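Side-chain contacts in conserved protein (PDB 2WNY), which is of unknown function but probably binds RNA, perhaps in connection with the archaeal exosome: residues I11-M16 with N32-A37; I27-N32 with D114-K119; E21-V26 with P51-R56. The protein carries 1 engineered substitution. One frame throughout, in Å; residues are numbered along the deposited sequence.

Contact 1 of 3, residues I11-M16 with N32-A37; sequences ISYCLM and NVIPGA. Engineered in segment 11-16: Cys14 (natural residue Arg).
Two first torsions bring Tyr13 and Ile34 together. Tyr13 holds CG between its backbone N and carbonyl carbon (chi1 65°), which carries the ring off strand 8-17, while Ile34 sets CG1 beside its own N and then runs out almost fully extended (chi2 170°), so that CD1 forms the tip reaching the sheet. The contact belongs to a two-layer alpha+beta fold: the loop after helix 23-30 closes over the helix-bearing face of the antiparallel sheet. This loop contains a type II beta turn from Ile34 to Ala37, fastened by Ala37 N to Ile34 O at 3.1 Å. Pro35 suits its second position with a fixed phi, and Gly36 the third, where phi is positive (80°). The turn places Ile34 and Ala37, its two ends, against one tyrosine. Ile34 CD1 lies 3.7 Å from Tyr13 CD2, the methyl meeting the ring obliquely, and it also comes within 4.3 Å of Ile11 CG2 on the same strand. Isoleucine fits here because its long branch can bridge to two residues of the strand, and alanine fits at the other end because a single methyl is enough beside the far part of the ring. A leucine in place of Tyr13 would probably open a gap beside Ala37 and leave the turn more weakly seated on the sheet, since it has no phenol end to reach that methyl. Leu30 of the helix and Leu118 of the next strand also pack on the tyrosine. At its outer end, Tyr13 OH sits 3.6 Å from Ala37 CB.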
ATOM      1  N   ILE A  11       2.237   5.262   5.933  1.00 25.51           N
ATOM      2  CA  ILE A  11       2.217   4.140   4.987  1.00 28.06           C
ATOM      3  C   ILE A  11       3.642   3.926   4.502  1.00 29.42           C
ATOM      4  O   ILE A  11       4.293   4.888   4.040  1.00 31.19           O
ATOM      5  CB  ILE A  11       1.361   4.441   3.735  1.00 24.37           C
ATOM      6  CG1 ILE A  11      -0.051   4.868   4.130  1.00 25.56           C
ATOM      7  CG2 ILE A  11       1.309   3.201   2.821  1.00 28.54           C
ATOM      8  CD1 ILE A  11      -0.990   5.068   2.957  1.00 27.06           C
ATOM      9  N   SER A  12       4.132   2.698   4.644  1.00 28.44           N
ATOM     10  CA  SER A  12       5.383   2.296   4.015  1.00 31.09           C
ATOM     11  C   SER A  12       4.983   1.640   2.692  1.00 29.59           C
ATOM     12  O   SER A  12       3.967   0.929   2.636  1.00 30.00           O
ATOM     13  CB  SER A  12       6.148   1.293   4.873  1.00 33.34           C
ATOM     14  OG  SER A  12       6.660   1.893   6.041  1.00 45.20           O
ATOM     15  N   TYR A  13       5.756   1.882   1.639  1.00 27.77           N
ATOM     16  CA  TYR A  13       5.471   1.242   0.353  1.00 24.57           C
ATOM     17  C   TYR A  13       6.744   0.734  -0.283  1.00 27.04           C
ATOM     18  O   TYR A  13       7.855   1.265  -0.042  1.00 28.81           O
ATOM     19  CB  TYR A  13       4.680   2.165  -0.592  1.00 22.44           C
ATOM     20  CG  TYR A  13       5.445   3.395  -1.013  1.00 24.03           C
ATOM     21  CD1 TYR A  13       6.360   3.343  -2.074  1.00 27.17           C
ATOM     22  CD2 TYR A  13       5.268   4.601  -0.353  1.00 28.42           C
ATOM     23  CE1 TYR A  13       7.082   4.461  -2.453  1.00 25.47           C
ATOM     24  CE2 TYR A  13       5.979   5.712  -0.722  1.00 25.64           C
ATOM     25  CZ  TYR A  13       6.877   5.641  -1.783  1.00 27.63           C
ATOM     26  OH  TYR A  13       7.577   6.752  -2.148  1.00 32.75           O
ATOM     27  N   CYS A  14       6.578  -0.333  -1.060  1.00 25.47           N
ATOM     28  CA  CYS A  14       7.660  -0.965  -1.755  1.00 30.69           C
ATOM     29  C   CYS A  14       7.150  -1.444  -3.125  1.00 25.45           C
ATOM     30  O   CYS A  14       6.065  -2.016  -3.207  1.00 26.37           O
ATOM     31  CB  CYS A  14       8.127  -2.162  -0.905  1.00 35.24           C
ATOM     32  SG  CYS A  14       9.529  -2.934  -1.541  1.00 56.27           S
ATOM     33  N   LEU A  15       7.916  -1.224  -4.193  1.00 24.27           N
ATOM     34  CA  LEU A  15       7.620  -1.893  -5.497  1.00 22.34           C
ATOM     35  C   LEU A  15       8.893  -2.010  -6.295  1.00 24.75           C
ATOM     36  O   LEU A  15       9.915  -1.401  -5.937  1.00 26.25           O
ATOM     37  CB  LEU A  15       6.462  -1.263  -6.289  1.00 24.33           C
ATOM     38  CG  LEU A  15       6.583   0.097  -6.978  1.00 25.95           C
ATOM     39  CD1 LEU A  15       5.401   0.272  -7.914  1.00 29.82           C
ATOM     40  CD2 LEU A  15       6.674   1.235  -5.966  1.00 30.39           C
ATOM     41  N   MET A  16       8.859  -2.860  -7.317  1.00 22.33           N
ATOM     42  CA  MET A  16      10.073  -3.264  -7.984  1.00 26.52           C
ATOM     43  C   MET A  16      10.056  -2.850  -9.428  1.00 25.18           C
ATOM     44  O   MET A  16       8.989  -2.757 -10.053  1.00 21.58           O
ATOM     45  CB  MET A  16      10.264  -4.782  -7.862  1.00 28.50           C
ATOM     46  CG  MET A  16       9.368  -5.369  -6.796  1.00 43.89           C
ATOM     47  SD  MET A  16      10.139  -6.606  -5.789  1.00 71.51           S
ATOM     48  CE  MET A  16      10.554  -5.577  -4.390  1.00 59.02           C
ATOM     49  N   ASN A  32      -0.768   6.187  -8.890  1.00 24.96           N
ATOM     50  CA  ASN A  32      -2.205   5.926  -8.914  1.00 27.81           C
ATOM     51  C   ASN A  32      -2.663   5.329  -7.586  1.00 28.01           C
ATOM     52  O   ASN A  32      -3.836   5.095  -7.366  1.00 27.45           O
ATOM     53  CB  ASN A  32      -2.570   5.020 -10.080  1.00 29.54           C
ATOM     54  CG  ASN A  32      -2.589   5.763 -11.395  1.00 30.95           C
ATOM     55  OD1 ASN A  32      -2.807   6.966 -11.421  1.00 29.65           O
ATOM     56  ND2 ASN A  32      -2.336   5.059 -12.486  1.00 27.25           N
ATOM     57  N   VAL A  33      -1.707   5.051  -6.709  1.00 26.89           N
ATOM     58  CA  VAL A  33      -2.029   4.520  -5.398  1.00 27.13           C
ATOM     59  C   VAL A  33      -1.666   5.607  -4.393  1.00 27.35           C
ATOM     60  O   VAL A  33      -2.461   5.943  -3.517  1.00 28.98           O
ATOM     61  CB  VAL A  33      -1.248   3.209  -5.100  1.00 28.22           C
ATOM     62  CG1 VAL A  33      -1.510   2.718  -3.670  1.00 28.59           C
ATOM     63  CG2 VAL A  33      -1.601   2.100  -6.119  1.00 26.19           C
ATOM     64  N   ILE A  34      -0.483   6.200  -4.533  1.00 21.07           N
ATOM     65  CA  ILE A  34      -0.145   7.337  -3.666  1.00 27.02           C
ATOM     66  C   ILE A  34       0.319   8.489  -4.537  1.00 26.27           C
ATOM     67  O   ILE A  34       1.492   8.543  -4.901  1.00 26.75           O
ATOM     68  CB  ILE A  34       0.970   6.957  -2.660  1.00 25.42           C
ATOM     69  CG1 ILE A  34       0.546   5.770  -1.784  1.00 32.01           C
ATOM     70  CG2 ILE A  34       1.372   8.154  -1.813  1.00 30.54           C
ATOM     71  CD1 ILE A  34       1.678   5.176  -0.930  1.00 32.89           C
ATOM     72  N   PRO A  35      -0.596   9.411  -4.906  1.00 29.74           N
ATOM     73  CA  PRO A  35      -0.134  10.526  -5.722  1.00 30.68           C
ATOM     74  C   PRO A  35       0.970  11.294  -5.012  1.00 30.28           C
ATOM     75  O   PRO A  35       0.929  11.459  -3.807  1.00 33.16           O
ATOM     76  CB  PRO A  35      -1.394  11.405  -5.849  1.00 32.75           C
ATOM     77  CG  PRO A  35      -2.522  10.373  -5.824  1.00 30.81           C
ATOM     78  CD  PRO A  35      -2.052   9.480  -4.678  1.00 31.92           C
ATOM     79  N   GLY A  36       1.959  11.735  -5.770  1.00 31.58           N
ATOM     80  CA  GLY A  36       3.056  12.507  -5.217  1.00 31.81           C
ATOM     81  C   GLY A  36       4.124  11.681  -4.531  1.00 31.79           C
ATOM     82  O   GLY A  36       5.109  12.240  -4.047  1.00 33.21           O
ATOM     83  N   ALA A  37       3.966  10.357  -4.480  1.00 28.60           N
ATOM     84  CA  ALA A  37       4.996   9.570  -3.815  1.00 28.51           C
ATOM     85  C   ALA A  37       6.326   9.789  -4.532  1.00 28.28           C
ATOM     86  O   ALA A  37       6.387   9.830  -5.761  1.00 26.45           O
ATOM     87  CB  ALA A  37       4.622   8.071  -3.773  1.00 29.66           C
TER

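Contact 2 of 3, residues I27-N32 with D114-K119; sequences IEALRN and DAIHLK
A buried van der Waals contact between helix and sheet joins Ile116, on strand 115-122 in the interior of the antiparallel sheet, to Ala29 and Leu30 in the last part of helix 23-30. The backbones come close, with CA of Leu30 and CA of Ile116 7.0 Å apart. What permits this is the tip of one isoleucine meeting helix backbone more than side chains. Ile116 carries CG1 beside its backbone N and extends from there (chi2 -170°), which brings CD1 to 3.9 Å from Leu30 CA and the same distance from Ala29 O. That carbonyl is already engaged by Asn32 N at 3.0 Å, so the methyl packs beside a peptide oxygen that has its partner. Ala29 suits the place because its lone methyl, directed at the strand, stops 4.5 Å from Ile116 CD1. Leu30 points to the side and closes the contact with CD1, 4.3 Å from the second branch of the isoleucine, CG2. Around this pair, Ala102 of helix 99-103 touches both Ala29 and Ile116, while Leu15 and Tyr13 of neighbouring strand 8-17 pack on Ile116 and Leu30 respectively.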
ATOM      1  N   ILE A  27       6.483   4.140 -11.686  1.00 20.73           N
ATOM      2  CA  ILE A  27       6.208   5.248 -10.776  1.00 22.82           C
ATOM      3  C   ILE A  27       4.824   5.812 -11.082  1.00 22.77           C
ATOM      4  O   ILE A  27       4.080   6.136 -10.156  1.00 22.98           O
ATOM      5  CB  ILE A  27       7.304   6.334 -10.849  1.00 25.48           C
ATOM      6  CG1 ILE A  27       8.563   5.873 -10.084  1.00 23.54           C
ATOM      7  CG2 ILE A  27       6.819   7.630 -10.244  1.00 20.74           C
ATOM      8  CD1 ILE A  27       9.822   6.631 -10.470  1.00 26.87           C
ATOM      9  N   GLU A  28       4.462   5.916 -12.365  1.00 22.64           N
ATOM     10  CA  GLU A  28       3.070   6.306 -12.685  1.00 24.79           C
ATOM     11  C   GLU A  28       2.054   5.381 -11.985  1.00 23.54           C
ATOM     12  O   GLU A  28       1.062   5.852 -11.426  1.00 27.56           O
ATOM     13  CB  GLU A  28       2.830   6.325 -14.192  1.00 25.39           C
ATOM     14  CG  GLU A  28       1.452   6.825 -14.607  1.00 36.58           C
ATOM     15  CD  GLU A  28       1.194   6.628 -16.099  1.00 40.12           C
ATOM     16  OE1 GLU A  28       2.166   6.447 -16.859  1.00 36.38           O
ATOM     17  OE2 GLU A  28       0.020   6.637 -16.508  1.00 38.88           O
ATOM     18  N   ALA A  29       2.292   4.067 -12.033  1.00 23.89           N
ATOM     19  CA  ALA A  29       1.436   3.104 -11.325  1.00 24.15           C
ATOM     20  C   ALA A  29       1.402   3.363  -9.804  1.00 22.57           C
ATOM     21  O   ALA A  29       0.340   3.418  -9.197  1.00 22.89           O
ATOM     22  CB  ALA A  29       1.889   1.661 -11.624  1.00 19.54           C
ATOM     23  N   LEU A  30       2.568   3.536  -9.189  1.00 22.65           N
ATOM     24  CA  LEU A  30       2.607   3.909  -7.768  1.00 22.03           C
ATOM     25  C   LEU A  30       1.798   5.152  -7.466  1.00 23.32           C
ATOM     26  O   LEU A  30       1.068   5.187  -6.473  1.00 24.26           O
ATOM     27  CB  LEU A  30       4.051   4.144  -7.325  1.00 22.50           C
ATOM     28  CG  LEU A  30       4.265   4.843  -5.986  1.00 20.58           C
ATOM     29  CD1 LEU A  30       3.788   3.908  -4.854  1.00 25.63           C
ATOM     30  CD2 LEU A  30       5.737   5.170  -5.801  1.00 26.29           C
ATOM     31  N   ARG A  31       1.918   6.166  -8.319  1.00 21.86           N
ATOM     32  CA  ARG A  31       1.175   7.430  -8.118  1.00 24.28           C
ATOM     33  C   ARG A  31      -0.316   7.339  -8.400  1.00 26.55           C
ATOM     34  O   ARG A  31      -1.053   8.301  -8.171  1.00 26.36           O
ATOM     35  CB  ARG A  31       1.819   8.561  -8.924  1.00 24.36           C
ATOM     36  CG  ARG A  31       3.131   8.976  -8.278  1.00 25.46           C
ATOM     37  CD  ARG A  31       3.860  10.038  -9.046  1.00 28.00           C
ATOM     38  NE  ARG A  31       5.130  10.292  -8.368  1.00 29.05           N
ATOM     39  CZ  ARG A  31       6.188  10.868  -8.926  1.00 34.53           C
ATOM     40  NH1 ARG A  31       6.148  11.274 -10.188  1.00 29.23           N
ATOM     41  NH2 ARG A  31       7.294  11.032  -8.204  1.00 32.89           N
ATOM     42  N   ASN A  32      -0.768   6.187  -8.890  1.00 24.96           N
ATOM     43  CA  ASN A  32      -2.205   5.926  -8.914  1.00 27.81           C
ATOM     44  C   ASN A  32      -2.663   5.329  -7.586  1.00 28.01           C
ATOM     45  O   ASN A  32      -3.836   5.095  -7.366  1.00 27.45           O
ATOM     46  CB  ASN A  32      -2.570   5.020 -10.080  1.00 29.54           C
ATOM     47  CG  ASN A  32      -2.589   5.763 -11.395  1.00 30.95           C
ATOM     48  OD1 ASN A  32      -2.807   6.966 -11.421  1.00 29.65           O
ATOM     49  ND2 ASN A  32      -2.336   5.059 -12.486  1.00 27.25           N
ATOM     50  N   ASP A 114       3.880  -9.715  -8.761  1.00 49.01           N
ATOM     51  CA  ASP A 114       4.452  -8.384  -8.885  1.00 43.77           C
ATOM     52  C   ASP A 114       3.450  -7.358  -8.412  1.00 40.92           C
ATOM     53  O   ASP A 114       2.428  -7.049  -9.094  1.00 39.43           O
ATOM     54  CB  ASP A 114       4.875  -8.114 -10.324  1.00 45.31           C
ATOM     55  CG  ASP A 114       5.959  -7.058 -10.426  1.00 43.81           C
ATOM     56  OD1 ASP A 114       6.612  -6.725  -9.401  1.00 29.25           O
ATOM     57  OD2 ASP A 114       6.161  -6.574 -11.554  1.00 48.57           O
ATOM     58  N   ALA A 115       3.729  -6.831  -7.226  1.00 34.43           N
ATOM     59  CA  ALA A 115       2.770  -5.952  -6.601  1.00 31.51           C
ATOM     60  C   ALA A 115       3.377  -4.672  -6.056  1.00 28.58           C
ATOM     61  O   ALA A 115       4.599  -4.549  -5.899  1.00 28.65           O
ATOM     62  CB  ALA A 115       2.012  -6.700  -5.496  1.00 33.03           C
ATOM     63  N   ILE A 116       2.494  -3.723  -5.792  1.00 27.22           N
ATOM     64  CA  ILE A 116       2.808  -2.566  -4.991  1.00 27.52           C
ATOM     65  C   ILE A 116       2.495  -2.973  -3.548  1.00 28.18           C
ATOM     66  O   ILE A 116       1.342  -3.255  -3.220  1.00 27.21           O
ATOM     67  CB  ILE A 116       1.956  -1.364  -5.417  1.00 28.38           C
ATOM     68  CG1 ILE A 116       2.135  -1.118  -6.930  1.00 32.36           C
ATOM     69  CG2 ILE A 116       2.346  -0.116  -4.593  1.00 31.30           C
ATOM     70  CD1 ILE A 116       1.536   0.172  -7.436  1.00 27.88           C
ATOM     71  N   HIS A 117       3.521  -3.053  -2.700  1.00 26.28           N
ATOM     72  CA  HIS A 117       3.299  -3.549  -1.343  1.00 28.70           C
ATOM     73  C   HIS A 117       3.102  -2.337  -0.441  1.00 28.45           C
ATOM     74  O   HIS A 117       3.975  -1.470  -0.380  1.00 26.23           O
ATOM     75  CB  HIS A 117       4.500  -4.347  -0.818  1.00 29.41           C
ATOM     76  CG  HIS A 117       4.777  -5.625  -1.559  1.00 35.71           C
ATOM     77  ND1 HIS A 117       5.199  -5.656  -2.873  1.00 45.37           N
ATOM     78  CD2 HIS A 117       4.759  -6.917  -1.141  1.00 31.54           C
ATOM     79  CE1 HIS A 117       5.383  -6.912  -3.248  1.00 32.78           C
ATOM     80  NE2 HIS A 117       5.123  -7.695  -2.216  1.00 41.74           N
ATOM     81  N   LEU A 118       1.979  -2.288   0.258  1.00 27.26           N
ATOM     82  CA  LEU A 118       1.763  -1.259   1.279  1.00 28.73           C
ATOM     83  C   LEU A 118       1.752  -1.859   2.683  1.00 29.64           C
ATOM     84  O   LEU A 118       1.107  -2.897   2.940  1.00 29.64           O
ATOM     85  CB  LEU A 118       0.462  -0.516   1.017  1.00 27.05           C
ATOM     86  CG  LEU A 118       0.221  -0.081  -0.433  1.00 28.90           C
ATOM     87  CD1 LEU A 118      -1.210   0.394  -0.591  1.00 32.86           C
ATOM     88  CD2 LEU A 118       1.192   0.997  -0.851  1.00 27.14           C
ATOM     89  N   LYS A 119       2.518  -1.247   3.573  1.00 26.59           N
ATOM     90  CA  LYS A 119       2.429  -1.565   4.994  1.00 29.01           C
ATOM     91  C   LYS A 119       1.779  -0.345   5.634  1.00 29.69           C
ATOM     92  O   LYS A 119       2.410   0.711   5.792  1.00 31.80           O
ATOM     93  CB  LYS A 119       3.807  -1.851   5.587  1.00 29.36           C
ATOM     94  CG  LYS A 119       3.785  -2.164   7.085  1.00 35.42           C
ATOM     95  CD  LYS A 119       5.168  -2.513   7.627  1.00 41.64           C
ATOM     96  CE  LYS A 119       5.937  -1.281   8.116  1.00 57.96           C
ATOM     97  NZ  LYS A 119       5.244  -0.563   9.234  1.00 60.42           N
TER

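Contact 3 of 3, residues E21-V26 with P51-R56; sequences EDEEKV and PITVLR
The first turn of helix 23-30 lies across strand 51-59, joining the two layers of the alpha+beta fold near their periphery through Val26, Glu23, Leu55 and Thr53. Val26 and Leu55 form its apolar part: Val26 CG1, anti to its backbone N (chi1 177°), comes 3.9 Å from Leu55 CD1. The leucine rises from the strand with CG beside its own N and reaches the helix with a branch end, whereas the short, branched valine keeps its methyls close to the helix. Three residues earlier, on the same side of the helix, Glu23 runs extended through its first two torsions. Its OE1 is 4.3 Å from Leu55 CD2 and equally far from Thr53 CG2, loose contacts in which a carboxylate oxygen rests beside the two methyls. The other oxygen, OE2, forms a salt bridge with Arg41 of strand 40-45, which gives the charge its partner, so an acidic side chain long enough to reach Arg41 suits this partly exposed place. Asp22 begins the helix as N-cap. Its OD1 accepts weakly from Glu24 N at 2.9 Å and, longer and also weakly, from Lys25 N, while Asp22 O receives Val26 N at 3.1 Å. Helix 23-30 links strand 8-17 to strand 40-45, which run parallel with the antiparallel strand 51-59 inserted between them, the topology of a split beta-alpha-beta motif.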
ATOM      1  N   GLU A  21      11.299  -3.229 -17.518  1.00 23.02           N
ATOM      2  CA  GLU A  21      10.323  -2.191 -17.164  1.00 20.79           C
ATOM      3  C   GLU A  21      10.798  -0.766 -17.338  1.00 24.74           C
ATOM      4  O   GLU A  21      11.994  -0.465 -17.211  1.00 25.63           O
ATOM      5  CB  GLU A  21       9.802  -2.402 -15.762  1.00 21.71           C
ATOM      6  CG  GLU A  21       8.946  -3.671 -15.639  1.00 22.40           C
ATOM      7  CD  GLU A  21       8.374  -3.776 -14.263  1.00 30.97           C
ATOM      8  OE1 GLU A  21       9.165  -4.005 -13.308  1.00 24.78           O
ATOM      9  OE2 GLU A  21       7.144  -3.592 -14.126  1.00 26.09           O
ATOM     10  N   ASP A  22       9.835   0.110 -17.635  1.00 22.82           N
ATOM     11  CA  ASP A  22      10.088   1.531 -17.754  1.00 26.35           C
ATOM     12  C   ASP A  22       9.880   2.094 -16.358  1.00 25.36           C
ATOM     13  O   ASP A  22       8.772   2.084 -15.877  1.00 22.98           O
ATOM     14  CB  ASP A  22       9.067   2.141 -18.722  1.00 27.27           C
ATOM     15  CG  ASP A  22       9.345   3.613 -19.043  1.00 30.28           C
ATOM     16  OD1 ASP A  22       9.534   4.419 -18.120  1.00 39.16           O
ATOM     17  OD2 ASP A  22       9.360   3.948 -20.235  1.00 46.54           O
ATOM     18  N   GLU A  23      10.939   2.563 -15.689  1.00 24.16           N
ATOM     19  CA  GLU A  23      10.742   3.099 -14.326  1.00 26.36           C
ATOM     20  C   GLU A  23       9.658   4.206 -14.249  1.00 26.28           C
ATOM     21  O   GLU A  23       8.932   4.287 -13.256  1.00 23.94           O
ATOM     22  CB  GLU A  23      12.063   3.599 -13.702  1.00 27.08           C
ATOM     23  CG  GLU A  23      11.917   3.979 -12.209  1.00 30.76           C
ATOM     24  CD  GLU A  23      13.146   4.666 -11.645  1.00 41.70           C
ATOM     25  OE1 GLU A  23      14.127   3.963 -11.383  1.00 39.29           O
ATOM     26  OE2 GLU A  23      13.135   5.904 -11.467  1.00 46.32           O
ATOM     27  N   GLU A  24       9.550   5.048 -15.278  1.00 24.90           N
ATOM     28  CA  GLU A  24       8.531   6.109 -15.258  1.00 26.46           C
ATOM     29  C   GLU A  24       7.108   5.567 -15.188  1.00 23.34           C
ATOM     30  O   GLU A  24       6.275   6.113 -14.485  1.00 24.08           O
ATOM     31  CB  GLU A  24       8.659   7.032 -16.467  1.00 26.53           C
ATOM     32  CG  GLU A  24       9.659   8.133 -16.279  1.00 40.83           C
ATOM     33  CD  GLU A  24       9.675   9.103 -17.445  1.00 55.32           C
ATOM     34  OE1 GLU A  24       9.056  10.188 -17.320  1.00 59.53           O
ATOM     35  OE2 GLU A  24      10.294   8.766 -18.479  1.00 43.37           O
ATOM     36  N   LYS A  25       6.825   4.509 -15.946  1.00 23.90           N
ATOM     37  CA  LYS A  25       5.520   3.836 -15.848  1.00 21.42           C
ATOM     38  C   LYS A  25       5.288   3.108 -14.531  1.00 19.60           C
ATOM     39  O   LYS A  25       4.153   3.045 -14.065  1.00 22.52           O
ATOM     40  CB  LYS A  25       5.345   2.864 -17.006  1.00 22.03           C
ATOM     41  CG  LYS A  25       5.290   3.590 -18.330  1.00 30.21           C
ATOM     42  CD  LYS A  25       4.711   2.723 -19.423  1.00 44.62           C
ATOM     43  CE  LYS A  25       5.795   2.040 -20.193  1.00 37.92           C
ATOM     44  NZ  LYS A  25       5.239   1.219 -21.295  1.00 45.08           N
ATOM     45  N   VAL A  26       6.341   2.505 -13.953  1.00 19.66           N
ATOM     46  CA  VAL A  26       6.212   1.897 -12.640  1.00 19.41           C
ATOM     47  C   VAL A  26       5.824   2.989 -11.602  1.00 22.23           C
ATOM     48  O   VAL A  26       4.948   2.780 -10.754  1.00 22.17           O
ATOM     49  CB  VAL A  26       7.484   1.126 -12.237  1.00 21.35           C
ATOM     50  CG1 VAL A  26       7.365   0.548 -10.808  1.00 20.21           C
ATOM     51  CG2 VAL A  26       7.732  -0.054 -13.229  1.00 18.49           C
ATOM     52  N   PRO A  51      17.859  -8.728 -11.301  1.00 32.04           N
ATOM     53  CA  PRO A  51      18.234  -7.470 -10.665  1.00 33.20           C
ATOM     54  C   PRO A  51      17.082  -6.505 -10.807  1.00 29.84           C
ATOM     55  O   PRO A  51      16.438  -6.443 -11.861  1.00 31.07           O
ATOM     56  CB  PRO A  51      19.461  -6.997 -11.455  1.00 31.50           C
ATOM     57  CG  PRO A  51      19.443  -7.775 -12.741  1.00 34.90           C
ATOM     58  CD  PRO A  51      18.575  -8.974 -12.567  1.00 33.71           C
ATOM     59  N   ILE A  52      16.789  -5.802  -9.726  1.00 30.32           N
ATOM     60  CA  ILE A  52      15.694  -4.839  -9.717  1.00 26.42           C
ATOM     61  C   ILE A  52      16.168  -3.550  -9.078  1.00 27.72           C
ATOM     62  O   ILE A  52      17.184  -3.520  -8.355  1.00 28.24           O
ATOM     63  CB  ILE A  52      14.480  -5.345  -8.917  1.00 25.46           C
ATOM     64  CG1 ILE A  52      14.884  -5.690  -7.468  1.00 29.05           C
ATOM     65  CG2 ILE A  52      13.839  -6.557  -9.620  1.00 21.95           C
ATOM     66  CD1 ILE A  52      13.705  -6.060  -6.538  1.00 22.47           C
ATOM     67  N   THR A  53      15.452  -2.477  -9.377  1.00 26.45           N
ATOM     68  CA  THR A  53      15.480  -1.320  -8.524  1.00 28.14           C
ATOM     69  C   THR A  53      14.284  -1.488  -7.616  1.00 27.56           C
ATOM     70  O   THR A  53      13.181  -1.748  -8.081  1.00 26.09           O
ATOM     71  CB  THR A  53      15.330  -0.009  -9.308  1.00 26.97           C
ATOM     72  OG1 THR A  53      16.439   0.124 -10.186  1.00 29.71           O
ATOM     73  CG2 THR A  53      15.352   1.180  -8.349  1.00 21.19           C
ATOM     74  N   VAL A  54      14.513  -1.366  -6.316  1.00 28.09           N
ATOM     75  CA  VAL A  54      13.391  -1.284  -5.374  1.00 26.33           C
ATOM     76  C   VAL A  54      13.070   0.186  -5.171  1.00 25.72           C
ATOM     77  O   VAL A  54      13.970   0.984  -4.894  1.00 25.53           O
ATOM     78  CB  VAL A  54      13.739  -1.951  -4.011  1.00 31.67           C
ATOM     79  CG1 VAL A  54      12.724  -1.572  -2.941  1.00 28.44           C
ATOM     80  CG2 VAL A  54      13.780  -3.445  -4.176  1.00 29.20           C
ATOM     81  N   LEU A  55      11.798   0.533  -5.336  1.00 22.18           N
ATOM     82  CA  LEU A  55      11.309   1.870  -5.010  1.00 26.41           C
ATOM     83  C   LEU A  55      10.587   1.783  -3.683  1.00 24.70           C
ATOM     84  O   LEU A  55       9.573   1.097  -3.579  1.00 28.26           O
ATOM     85  CB  LEU A  55      10.342   2.367  -6.101  1.00 22.82           C
ATOM     86  CG  LEU A  55      10.971   2.397  -7.503  1.00 26.09           C
ATOM     87  CD1 LEU A  55       9.862   2.577  -8.577  1.00 19.11           C
ATOM     88  CD2 LEU A  55      12.041   3.496  -7.627  1.00 26.49           C
ATOM     89  N   ARG A  56      11.126   2.458  -2.679  1.00 27.88           N
ATOM     90  CA  ARG A  56      10.609   2.422  -1.318  1.00 29.65           C
ATOM     91  C   ARG A  56      10.327   3.824  -0.769  1.00 30.03           C
ATOM     92  O   ARG A  56      10.973   4.801  -1.146  1.00 28.82           O
ATOM     93  CB  ARG A  56      11.656   1.802  -0.398  1.00 34.48           C
ATOM     94  CG  ARG A  56      11.662   0.323  -0.295  1.00 40.26           C
ATOM     95  CD  ARG A  56      12.680  -0.087   0.788  1.00 57.58           C
ATOM     96  NE  ARG A  56      13.425  -1.294   0.427  1.00 70.04           N
ATOM     97  CZ  ARG A  56      13.141  -2.528   0.844  1.00 72.90           C
ATOM     98  NH1 ARG A  56      12.112  -2.750   1.657  1.00 77.16           N
ATOM     99  NH2 ARG A  56      13.891  -3.544   0.438  1.00 66.18           N
TER

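Overall arrangement
Helix 23-30 and the loop that follows it supply one side of all three contacts, and three adjacent strands supply the other. Contacts 1 and 2 almost coincide, with centres about 5 Å apart; they share Asn32, and Tyr13 CE1 meets Leu30 CD2 at 3.7 Å. Contact 3 lies farther out, its centre about 12 Å from that of contact 1 and 10 Å from that of contact 2. Leu15, on the strand of contact 1, bridges contacts 2 and 3, its CD1 lying 3.7 Å from Ile116 CG1 and 3.5 Å from Val26 CG1. At the edge, the carboxylates of Glu21 and Asp114 approach each other, and Lys99 forms salt bridges with both, which probably offsets their like charges.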